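Local coordinates for sugar phosphate isomerase/epimerase (Parabacteroides distasonis, PDB 3OBE), which probably acts as a sugar phosphate isomerase or epimerase, built on a xylose isomerase-like TIM barrel, at residues 208-221 and 237-249. Sequence-based numbering, arbitrary orientation.
Sequences TDPDKVMFELDVYW and PNRFKLLHIKDRW
Tyr-220 lays one face of its ring beneath the ammonium of Lys-246, a cation-pi contact with NZ 3.7 Å from the ring centroid. Lys-246 suits the place because its chain runs extended from CG anti to the backbone N (chi1 -176°) and bends only at the last torsion, which brings NZ over the ring; Asp-247 O, 2.9 Å from Lys-246 NZ, and a salt bridge to Glu-279 hold it there. With an alanine at Tyr-220, the ammonium would probably lose the ring face it lies over, keeping only those two polar partners.

At the other end Arg-239, bent at chi2 and chi3, folds its guanidinium between Pro-210 over one face and Phe-215 CE1 over the opposite one. Its NH2 gives a nearly straight in-plane bond to Val-213 O (2.9 Å, 176°) and another to Thr-208 OG1, itself bonded to Phe-204 O; NH1 bonds Leu-205 O, and NE donates to a water.

Between these ends, strands 213-218 and 240-245 run parallel, joined by bonds such as Leu-217 N to Leu-242 O (2.9 Å), with a beta bulge at Lys-241. Phe-215, Leu-217, Phe-240 and Leu-243 pack apolar side chains on one face, Leu-243 reaching helix 259-269. On the other, the Glu-216 carboxylate crosses the His-244 ring obliquely (CD to CD2 3.3 Å, planes 49° apart), and a water links Asp-218 OD2 to His-244 ND1. His-96 binds Glu-216, His-169 Asp-218 and Glu-54 His-244. Asp-218 also caps helix 219-224 through Trp-221 N. His-244 lies about 4 Å from a phosphate, probably from crystallisation, consistent with a pocket at the C-terminal strand ends of a TIM barrel.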
ATOM      1  N   THR A 208       8.122  -1.027  16.337  1.00 18.23           N
ATOM      2  CA  THR A 208       8.599  -1.903  15.249  1.00 17.30           C
ATOM      3  C   THR A 208      10.020  -1.525  14.856  1.00 18.26           C
ATOM      4  O   THR A 208      10.444  -0.395  15.019  1.00 18.06           O
ATOM      5  CB  THR A 208       7.699  -1.884  13.999  1.00 16.99           C
ATOM      6  OG1 THR A 208       7.506  -0.554  13.521  1.00 14.94           O
ATOM      7  CG2 THR A 208       6.328  -2.468  14.330  1.00 14.73           C
ATOM      8  N   ASP A 209      10.746  -2.534  14.419  1.00 17.55           N
ATOM      9  CA  ASP A 209      12.145  -2.392  14.017  1.00 19.09           C
ATOM     10  C   ASP A 209      12.222  -1.906  12.602  1.00 17.59           C
ATOM     11  O   ASP A 209      11.683  -2.592  11.712  1.00 17.99           O
ATOM     12  CB  ASP A 209      12.772  -3.786  14.086  1.00 20.06           C
ATOM     13  CG  ASP A 209      14.265  -3.804  13.846  1.00 25.52           C
ATOM     14  OD1 ASP A 209      14.852  -2.936  13.144  1.00 30.13           O
ATOM     15  OD2 ASP A 209      14.878  -4.788  14.345  1.00 29.75           O
ATOM     16  N   PRO A 210      12.973  -0.801  12.333  1.00 19.45           N
ATOM     17  CA  PRO A 210      13.078  -0.295  10.954  1.00 19.86           C
ATOM     18  C   PRO A 210      13.618  -1.318   9.958  1.00 19.98           C
ATOM     19  O   PRO A 210      13.291  -1.236   8.794  1.00 20.57           O
ATOM     20  CB  PRO A 210      14.030   0.910  11.056  1.00 19.97           C
ATOM     21  CG  PRO A 210      14.048   1.299  12.539  1.00 23.55           C
ATOM     22  CD  PRO A 210      13.604   0.092  13.335  1.00 21.01           C
ATOM     23  N   ASP A 211      14.434  -2.257  10.410  1.00 21.09           N
ATOM     24  CA  ASP A 211      14.979  -3.289   9.519  1.00 23.08           C
ATOM     25  C   ASP A 211      13.987  -4.416   9.233  1.00 22.08           C
ATOM     26  O   ASP A 211      14.198  -5.219   8.316  1.00 24.40           O
ATOM     27  CB  ASP A 211      16.297  -3.836  10.098  1.00 26.16           C
ATOM     28  CG  ASP A 211      17.410  -2.758  10.174  1.00 32.46           C
ATOM     29  OD1 ASP A 211      17.401  -1.814   9.331  1.00 40.85           O
ATOM     30  OD2 ASP A 211      18.275  -2.865  11.086  1.00 40.37           O
ATOM     31  N   LYS A 212      12.898  -4.503   9.994  1.00 19.59           N
ATOM     32  CA  LYS A 212      11.876  -5.536   9.783  1.00 17.64           C
ATOM     33  C   LYS A 212      10.572  -4.978   9.170  1.00 16.56           C
ATOM     34  O   LYS A 212       9.906  -5.681   8.485  1.00 15.79           O
ATOM     35  CB  LYS A 212      11.515  -6.208  11.094  1.00 17.27           C
ATOM     36  CG  LYS A 212      12.657  -6.983  11.750  1.00 18.86           C
ATOM     37  CD  LYS A 212      12.240  -7.474  13.138  1.00 17.75           C
ATOM     38  CE  LYS A 212      13.401  -8.065  13.952  1.00 19.54           C
ATOM     39  NZ  LYS A 212      12.988  -8.423  15.323  1.00 17.01           N
ATOM     40  N   VAL A 213      10.205  -3.750   9.528  1.00 14.77           N
ATOM     41  CA  VAL A 213       8.918  -3.190   9.225  1.00 14.92           C
ATOM     42  C   VAL A 213       9.049  -1.798   8.641  1.00 15.08           C
ATOM     43  O   VAL A 213       9.727  -0.943   9.221  1.00 15.02           O
ATOM     44  CB  VAL A 213       8.051  -3.121  10.504  1.00 15.26           C
ATOM     45  CG1 VAL A 213       6.726  -2.316  10.274  1.00 13.17           C
ATOM     46  CG2 VAL A 213       7.758  -4.531  11.007  1.00 12.70           C
HETATM   47  N   MSE A 214       8.363  -1.576   7.507  1.00 13.33           N
HETATM   48  CA  MSE A 214       8.196  -0.214   7.000  1.00 14.07           C
HETATM   49  C   MSE A 214       6.698   0.087   6.889  1.00 13.27           C
HETATM   50  O   MSE A 214       5.840  -0.755   7.235  1.00 13.44           O
HETATM   51  CB  MSE A 214       8.940  -0.044   5.671  1.00 13.60           C
HETATM   52  CG  MSE A 214       8.540  -1.018   4.556  1.00 13.89           C
HETATM   53 SE   MSE A 214       6.947  -0.444   3.589  0.75 13.58          SE
HETATM   54  CE  MSE A 214       6.943  -1.934   2.328  1.00 12.51           C
ATOM     55  N   PHE A 215       6.380   1.318   6.486  1.00 12.94           N
ATOM     56  CA  PHE A 215       5.038   1.830   6.468  1.00 12.48           C
ATOM     57  C   PHE A 215       4.719   2.347   5.072  1.00 11.63           C
ATOM     58  O   PHE A 215       5.560   3.027   4.425  1.00 13.65           O
ATOM     59  CB  PHE A 215       4.805   2.882   7.576  1.00 11.07           C
ATOM     60  CG  PHE A 215       4.823   2.261   8.981  1.00 12.09           C
ATOM     61  CD1 PHE A 215       6.034   1.979   9.601  1.00 12.96           C
ATOM     62  CD2 PHE A 215       3.657   1.838   9.603  1.00 14.77           C
ATOM     63  CE1 PHE A 215       6.060   1.342  10.806  1.00 13.67           C
ATOM     64  CE2 PHE A 215       3.705   1.211  10.853  1.00 13.99           C
ATOM     65  CZ  PHE A 215       4.888   0.951  11.431  1.00 11.61           C
ATOM     66  N   GLU A 216       3.507   2.022   4.645  1.00 12.59           N
ATOM     67  CA  GLU A 216       2.927   2.548   3.391  1.00 11.66           C
ATOM     68  C   GLU A 216       1.983   3.628   3.819  1.00 12.58           C
ATOM     69  O   GLU A 216       0.843   3.362   4.228  1.00 11.82           O
ATOM     70  CB  GLU A 216       2.240   1.428   2.617  1.00 12.25           C
ATOM     71  CG  GLU A 216       1.557   1.828   1.278  1.00 12.12           C
ATOM     72  CD  GLU A 216       1.094   0.646   0.533  1.00 12.81           C
ATOM     73  OE1 GLU A 216       0.147   0.023   1.008  1.00 10.78           O
ATOM     74  OE2 GLU A 216       1.599   0.395  -0.598  1.00 12.06           O
ATOM     75  N   LEU A 217       2.458   4.856   3.758  1.00 13.11           N
ATOM     76  CA  LEU A 217       1.713   5.988   4.284  1.00 12.41           C
ATOM     77  C   LEU A 217       0.598   6.348   3.335  1.00 12.94           C
ATOM     78  O   LEU A 217       0.848   6.707   2.199  1.00 13.36           O
ATOM     79  CB  LEU A 217       2.590   7.198   4.505  1.00 12.47           C
ATOM     80  CG  LEU A 217       1.874   8.424   5.051  1.00 13.53           C
ATOM     81  CD1 LEU A 217       1.111   8.086   6.380  1.00 13.53           C
ATOM     82  CD2 LEU A 217       2.806   9.574   5.163  1.00 15.60           C
ATOM     83  N   ASP A 218      -0.617   6.222   3.838  1.00 12.25           N
ATOM     84  CA  ASP A 218      -1.802   6.711   3.084  1.00 11.51           C
ATOM     85  C   ASP A 218      -1.994   8.190   3.349  1.00 12.93           C
ATOM     86  O   ASP A 218      -2.442   8.587   4.415  1.00 13.94           O
ATOM     87  CB  ASP A 218      -3.080   5.958   3.349  1.00 12.24           C
ATOM     88  CG  ASP A 218      -4.041   6.145   2.189  1.00 11.36           C
ATOM     89  OD1 ASP A 218      -4.446   7.333   2.010  1.00 13.61           O
ATOM     90  OD2 ASP A 218      -4.314   5.163   1.441  1.00 13.23           O
ATOM     91  N   VAL A 219      -1.558   9.015   2.391  1.00 13.03           N
ATOM     92  CA  VAL A 219      -1.560  10.443   2.624  1.00 14.03           C
ATOM     93  C   VAL A 219      -2.991  10.968   2.741  1.00 14.51           C
ATOM     94  O   VAL A 219      -3.268  11.909   3.505  1.00 14.27           O
ATOM     95  CB  VAL A 219      -0.730  11.198   1.574  1.00 15.43           C
ATOM     96  CG1 VAL A 219       0.721  10.787   1.709  1.00 17.28           C
ATOM     97  CG2 VAL A 219      -1.283  10.982   0.134  1.00 14.15           C
ATOM     98  N   TYR A 220      -3.918  10.372   1.994  1.00 14.75           N
ATOM     99  CA  TYR A 220      -5.321  10.821   2.023  1.00 14.96           C
ATOM    100  C   TYR A 220      -5.979  10.462   3.340  1.00 14.41           C
ATOM    101  O   TYR A 220      -6.607  11.299   3.951  1.00 14.69           O
ATOM    102  CB  TYR A 220      -6.115  10.179   0.905  1.00 14.28           C
ATOM    103  CG  TYR A 220      -7.570  10.504   0.903  1.00 13.49           C
ATOM    104  CD1 TYR A 220      -8.056  11.730   0.368  1.00 14.61           C
ATOM    105  CD2 TYR A 220      -8.507   9.598   1.403  1.00 13.06           C
ATOM    106  CE1 TYR A 220      -9.451  11.981   0.326  1.00 15.47           C
ATOM    107  CE2 TYR A 220      -9.857   9.879   1.366  1.00 14.45           C
ATOM    108  CZ  TYR A 220     -10.315  11.050   0.829  1.00 15.21           C
ATOM    109  OH  TYR A 220     -11.651  11.313   0.796  1.00 15.79           O
ATOM    110  N   TRP A 221      -5.846   9.214   3.776  1.00 12.71           N
ATOM    111  CA  TRP A 221      -6.545   8.829   5.005  1.00 12.94           C
ATOM    112  C   TRP A 221      -5.875   9.508   6.218  1.00 12.88           C
ATOM    113  O   TRP A 221      -6.540   9.733   7.234  1.00 13.02           O
ATOM    114  CB  TRP A 221      -6.586   7.308   5.162  1.00 13.53           C
ATOM    115  CG  TRP A 221      -7.475   6.628   4.134  1.00 13.35           C
ATOM    116  CD1 TRP A 221      -7.079   5.699   3.207  1.00 14.75           C
ATOM    117  CD2 TRP A 221      -8.884   6.820   3.911  1.00 13.03           C
ATOM    118  NE1 TRP A 221      -8.140   5.288   2.458  1.00 14.21           N
ATOM    119  CE2 TRP A 221      -9.265   5.956   2.855  1.00 14.04           C
ATOM    120  CE3 TRP A 221      -9.868   7.612   4.514  1.00 13.31           C
ATOM    121  CZ2 TRP A 221     -10.572   5.903   2.369  1.00 15.35           C
ATOM    122  CZ3 TRP A 221     -11.155   7.546   4.023  1.00 14.05           C
ATOM    123  CH2 TRP A 221     -11.495   6.705   2.958  1.00 16.15           C
ATOM    124  N   PRO A 237      11.423   9.633   8.844  1.00 16.52           N
ATOM    125  CA  PRO A 237      11.777   9.693   7.431  1.00 18.33           C
ATOM    126  C   PRO A 237      12.240   8.361   6.847  1.00 18.98           C
ATOM    127  O   PRO A 237      12.059   8.128   5.653  1.00 21.02           O
ATOM    128  CB  PRO A 237      12.908  10.702   7.414  1.00 18.31           C
ATOM    129  CG  PRO A 237      13.438  10.789   8.756  1.00 19.15           C
ATOM    130  CD  PRO A 237      12.229  10.516   9.655  1.00 18.45           C
ATOM    131  N   ASN A 238      12.794   7.500   7.702  1.00 19.24           N
ATOM    132  CA  ASN A 238      13.304   6.210   7.249  1.00 19.03           C
ATOM    133  C   ASN A 238      12.267   5.117   7.351  1.00 19.28           C
ATOM    134  O   ASN A 238      12.530   3.987   6.942  1.00 20.67           O
ATOM    135  CB  ASN A 238      14.550   5.806   8.069  1.00 20.50           C
ATOM    136  CG  ASN A 238      14.275   5.703   9.570  1.00 23.55           C
ATOM    137  OD1 ASN A 238      13.499   6.508  10.154  1.00 24.25           O
ATOM    138  ND2 ASN A 238      14.933   4.747  10.220  1.00 25.38           N
ATOM    139  N   ARG A 239      11.082   5.430   7.850  1.00 15.91           N
ATOM    140  CA  ARG A 239      10.049   4.392   8.070  1.00 14.98           C
ATOM    141  C   ARG A 239       8.965   4.320   6.984  1.00 15.50           C
ATOM    142  O   ARG A 239       8.442   3.255   6.685  1.00 14.56           O
ATOM    143  CB  ARG A 239       9.359   4.600   9.403  1.00 15.11           C
ATOM    144  CG  ARG A 239      10.270   4.725  10.617  1.00 15.45           C
ATOM    145  CD  ARG A 239      11.288   3.632  10.792  1.00 16.52           C
ATOM    146  NE  ARG A 239      10.683   2.313  10.780  1.00 14.98           N
ATOM    147  CZ  ARG A 239      10.036   1.790  11.814  1.00 15.83           C
ATOM    148  NH1 ARG A 239       9.895   2.478  12.935  1.00 15.53           N
ATOM    149  NH2 ARG A 239       9.530   0.571  11.709  1.00 15.20           N
ATOM    150  N   PHE A 240       8.647   5.472   6.385  1.00 16.48           N
ATOM    151  CA  PHE A 240       7.659   5.549   5.333  1.00 15.98           C
ATOM    152  C   PHE A 240       8.333   5.308   4.007  1.00 17.16           C
ATOM    153  O   PHE A 240       8.853   6.241   3.391  1.00 20.17           O
ATOM    154  CB  PHE A 240       6.970   6.917   5.432  1.00 15.79           C
ATOM    155  CG  PHE A 240       6.111   7.052   6.632  1.00 17.77           C
ATOM    156  CD1 PHE A 240       5.054   6.180   6.821  1.00 15.27           C
ATOM    157  CD2 PHE A 240       6.329   8.031   7.603  1.00 18.83           C
ATOM    158  CE1 PHE A 240       4.232   6.283   7.940  1.00 15.72           C
ATOM    159  CE2 PHE A 240       5.515   8.097   8.708  1.00 15.65           C
ATOM    160  CZ  PHE A 240       4.474   7.256   8.859  1.00 15.84           C
ATOM    161  N   LYS A 241       8.366   4.045   3.576  0.50 16.40           N
ATOM    162  CA  LYS A 241       9.104   3.661   2.381  0.50 16.00           C
ATOM    163  C   LYS A 241       8.221   3.624   1.116  0.50 15.59           C
ATOM    164  O   LYS A 241       8.751   3.660   0.003  0.50 16.20           O
ATOM    165  CB  LYS A 241       9.815   2.295   2.567  0.50 15.95           C
ATOM    166  CG  LYS A 241      10.973   2.330   3.597  0.50 17.09           C
ATOM    167  CD  LYS A 241      11.784   1.031   3.585  0.50 17.72           C
ATOM    168  CE  LYS A 241      12.948   1.028   4.580  0.50 20.52           C
ATOM    169  NZ  LYS A 241      13.543  -0.321   4.729  0.50 20.24           N
ATOM    170  N   LEU A 242       6.913   3.544   1.308  1.00 13.56           N
ATOM    171  CA  LEU A 242       5.924   3.625   0.232  1.00 13.84           C
ATOM    172  C   LEU A 242       4.882   4.672   0.605  1.00 13.20           C
ATOM    173  O   LEU A 242       4.604   4.941   1.793  1.00 13.56           O
ATOM    174  CB  LEU A 242       5.221   2.276   0.015  1.00 13.67           C
ATOM    175  CG  LEU A 242       6.032   1.064  -0.369  1.00 13.61           C
ATOM    176  CD1 LEU A 242       5.154  -0.198  -0.308  1.00 16.35           C
ATOM    177  CD2 LEU A 242       6.681   1.254  -1.734  1.00 13.56           C
ATOM    178  N   LEU A 243       4.232   5.243  -0.411  1.00 13.84           N
ATOM    179  CA  LEU A 243       2.999   5.957  -0.198  1.00 14.31           C
ATOM    180  C   LEU A 243       1.872   5.260  -0.935  1.00 14.31           C
ATOM    181  O   LEU A 243       2.090   4.651  -2.005  1.00 13.73           O
ATOM    182  CB  LEU A 243       3.052   7.380  -0.740  1.00 15.08           C
ATOM    183  CG  LEU A 243       4.198   8.292  -0.250  1.00 15.56           C
ATOM    184  CD1 LEU A 243       4.204   9.688  -0.947  1.00 16.93           C
ATOM    185  CD2 LEU A 243       4.175   8.399   1.286  1.00 15.90           C
ATOM    186  N   HIS A 244       0.666   5.447  -0.404  1.00 12.66           N
ATOM    187  CA  HIS A 244      -0.530   5.406  -1.231  1.00 13.07           C
ATOM    188  C   HIS A 244      -0.901   6.828  -1.599  1.00 13.21           C
ATOM    189  O   HIS A 244      -0.966   7.713  -0.718  1.00 13.85           O
ATOM    190  CB  HIS A 244      -1.694   4.735  -0.540  1.00 12.53           C
ATOM    191  CG  HIS A 244      -1.878   3.322  -0.974  1.00 12.67           C
ATOM    192  ND1 HIS A 244      -3.108   2.713  -1.069  1.00 13.00           N
ATOM    193  CD2 HIS A 244      -0.964   2.381  -1.313  1.00 12.26           C
ATOM    194  CE1 HIS A 244      -2.957   1.463  -1.465  1.00 12.00           C
ATOM    195  NE2 HIS A 244      -1.662   1.219  -1.600  1.00 12.90           N
ATOM    196  N   ILE A 245      -1.100   7.043  -2.898  1.00 12.90           N
ATOM    197  CA  ILE A 245      -1.521   8.319  -3.440  1.00 13.15           C
ATOM    198  C   ILE A 245      -2.999   8.187  -3.773  1.00 14.41           C
ATOM    199  O   ILE A 245      -3.399   7.405  -4.664  1.00 14.84           O
ATOM    200  CB  ILE A 245      -0.665   8.741  -4.675  1.00 13.55           C
ATOM    201  CG1 ILE A 245       0.793   9.002  -4.237  1.00 13.77           C
ATOM    202  CG2 ILE A 245      -1.283   9.944  -5.428  1.00 14.16           C
ATOM    203  CD1 ILE A 245       0.949  10.250  -3.279  1.00 13.23           C
ATOM    204  N   LYS A 246      -3.797   8.913  -2.992  1.00 13.57           N
ATOM    205  CA  LYS A 246      -5.236   8.852  -3.009  1.00 13.17           C
ATOM    206  C   LYS A 246      -5.782  10.262  -2.801  1.00 13.08           C
ATOM    207  O   LYS A 246      -5.136  11.109  -2.170  1.00 13.12           O
ATOM    208  CB  LYS A 246      -5.769   7.891  -1.931  1.00 14.23           C
ATOM    209  CG  LYS A 246      -7.322   7.756  -2.024  1.00 14.31           C
ATOM    210  CD  LYS A 246      -7.886   6.794  -1.077  1.00 18.10           C
ATOM    211  CE  LYS A 246      -9.382   6.710  -1.242  1.00 17.78           C
ATOM    212  NZ  LYS A 246     -10.081   8.043  -1.292  1.00 17.92           N
ATOM    213  N   ASP A 247      -6.936  10.529  -3.390  1.00 12.85           N
ATOM    214  CA  ASP A 247      -7.606  11.822  -3.278  1.00 13.99           C
ATOM    215  C   ASP A 247      -9.094  11.506  -3.148  1.00 15.02           C
ATOM    216  O   ASP A 247      -9.452  10.355  -2.926  1.00 14.08           O
ATOM    217  CB  ASP A 247      -7.264  12.648  -4.519  1.00 15.20           C
ATOM    218  CG  ASP A 247      -7.385  14.144  -4.320  1.00 16.16           C
ATOM    219  OD1 ASP A 247      -8.228  14.576  -3.503  1.00 16.31           O
ATOM    220  OD2 ASP A 247      -6.662  14.910  -5.065  1.00 16.00           O
ATOM    221  N   ARG A 248      -9.980  12.488  -3.304  1.00 15.20           N
ATOM    222  CA  ARG A 248     -11.417  12.195  -3.273  0.70 15.53           C
ATOM    223  C   ARG A 248     -11.743  11.166  -4.368  1.00 15.02           C
ATOM    224  O   ARG A 248     -12.413  10.167  -4.135  1.00 15.55           O
ATOM    225  CB  ARG A 248     -12.189  13.452  -3.502  0.70 17.47           C
ATOM    226  CG  ARG A 248     -11.910  14.514  -2.436  0.70 18.25           C
ATOM    227  CD  ARG A 248     -12.386  14.013  -1.050  0.70 19.48           C
ATOM    228  NE  ARG A 248     -13.812  14.225  -0.874  0.70 18.67           N
ATOM    229  CZ  ARG A 248     -14.493  13.847   0.204  0.70 21.24           C
ATOM    230  NH1 ARG A 248     -13.889  13.201   1.187  0.70 18.88           N
ATOM    231  NH2 ARG A 248     -15.783  14.087   0.289  0.70 21.38           N
ATOM    232  N   TRP A 249     -11.231  11.437  -5.551  1.00 15.65           N
ATOM    233  CA  TRP A 249     -11.356  10.479  -6.679  1.00 13.77           C
ATOM    234  C   TRP A 249     -10.115  10.651  -7.553  1.00 13.83           C
ATOM    235  O   TRP A 249      -9.035  10.130  -7.240  1.00 14.04           O
ATOM    236  CB  TRP A 249     -12.701  10.632  -7.383  1.00 16.48           C
ATOM    237  CG  TRP A 249     -13.029   9.367  -8.182  1.00 15.82           C
ATOM    238  CD1 TRP A 249     -13.171   8.097  -7.672  1.00 15.65           C
ATOM    239  CD2 TRP A 249     -13.259   9.263  -9.591  1.00 13.45           C
ATOM    240  NE1 TRP A 249     -13.447   7.204  -8.684  1.00 15.01           N
ATOM    241  CE2 TRP A 249     -13.509   7.892  -9.871  1.00 13.45           C
ATOM    242  CE3 TRP A 249     -13.286  10.185 -10.659  1.00 15.21           C
ATOM    243  CZ2 TRP A 249     -13.759   7.436 -11.163  1.00 17.63           C
ATOM    244  CZ3 TRP A 249     -13.558   9.733 -11.921  1.00 16.76           C
ATOM    245  CH2 TRP A 249     -13.773   8.361 -12.169  1.00 17.56           C
TER
HETATM  246  O   HOH W   1      11.367   1.137   8.313  1.00 15.94           O
HETATM  247  O   HOH W   2      12.052  -1.901   6.333  1.00 22.79           O
HETATM  248  O   HOH W   3      14.211   1.533   7.525  1.00 41.68           O
HETATM  249  O   HOH W   4      -5.322   4.307  -0.677  1.00 15.34           O
HETATM  250  O   HOH W   5      -3.430   8.523  -0.011  1.00 30.38           O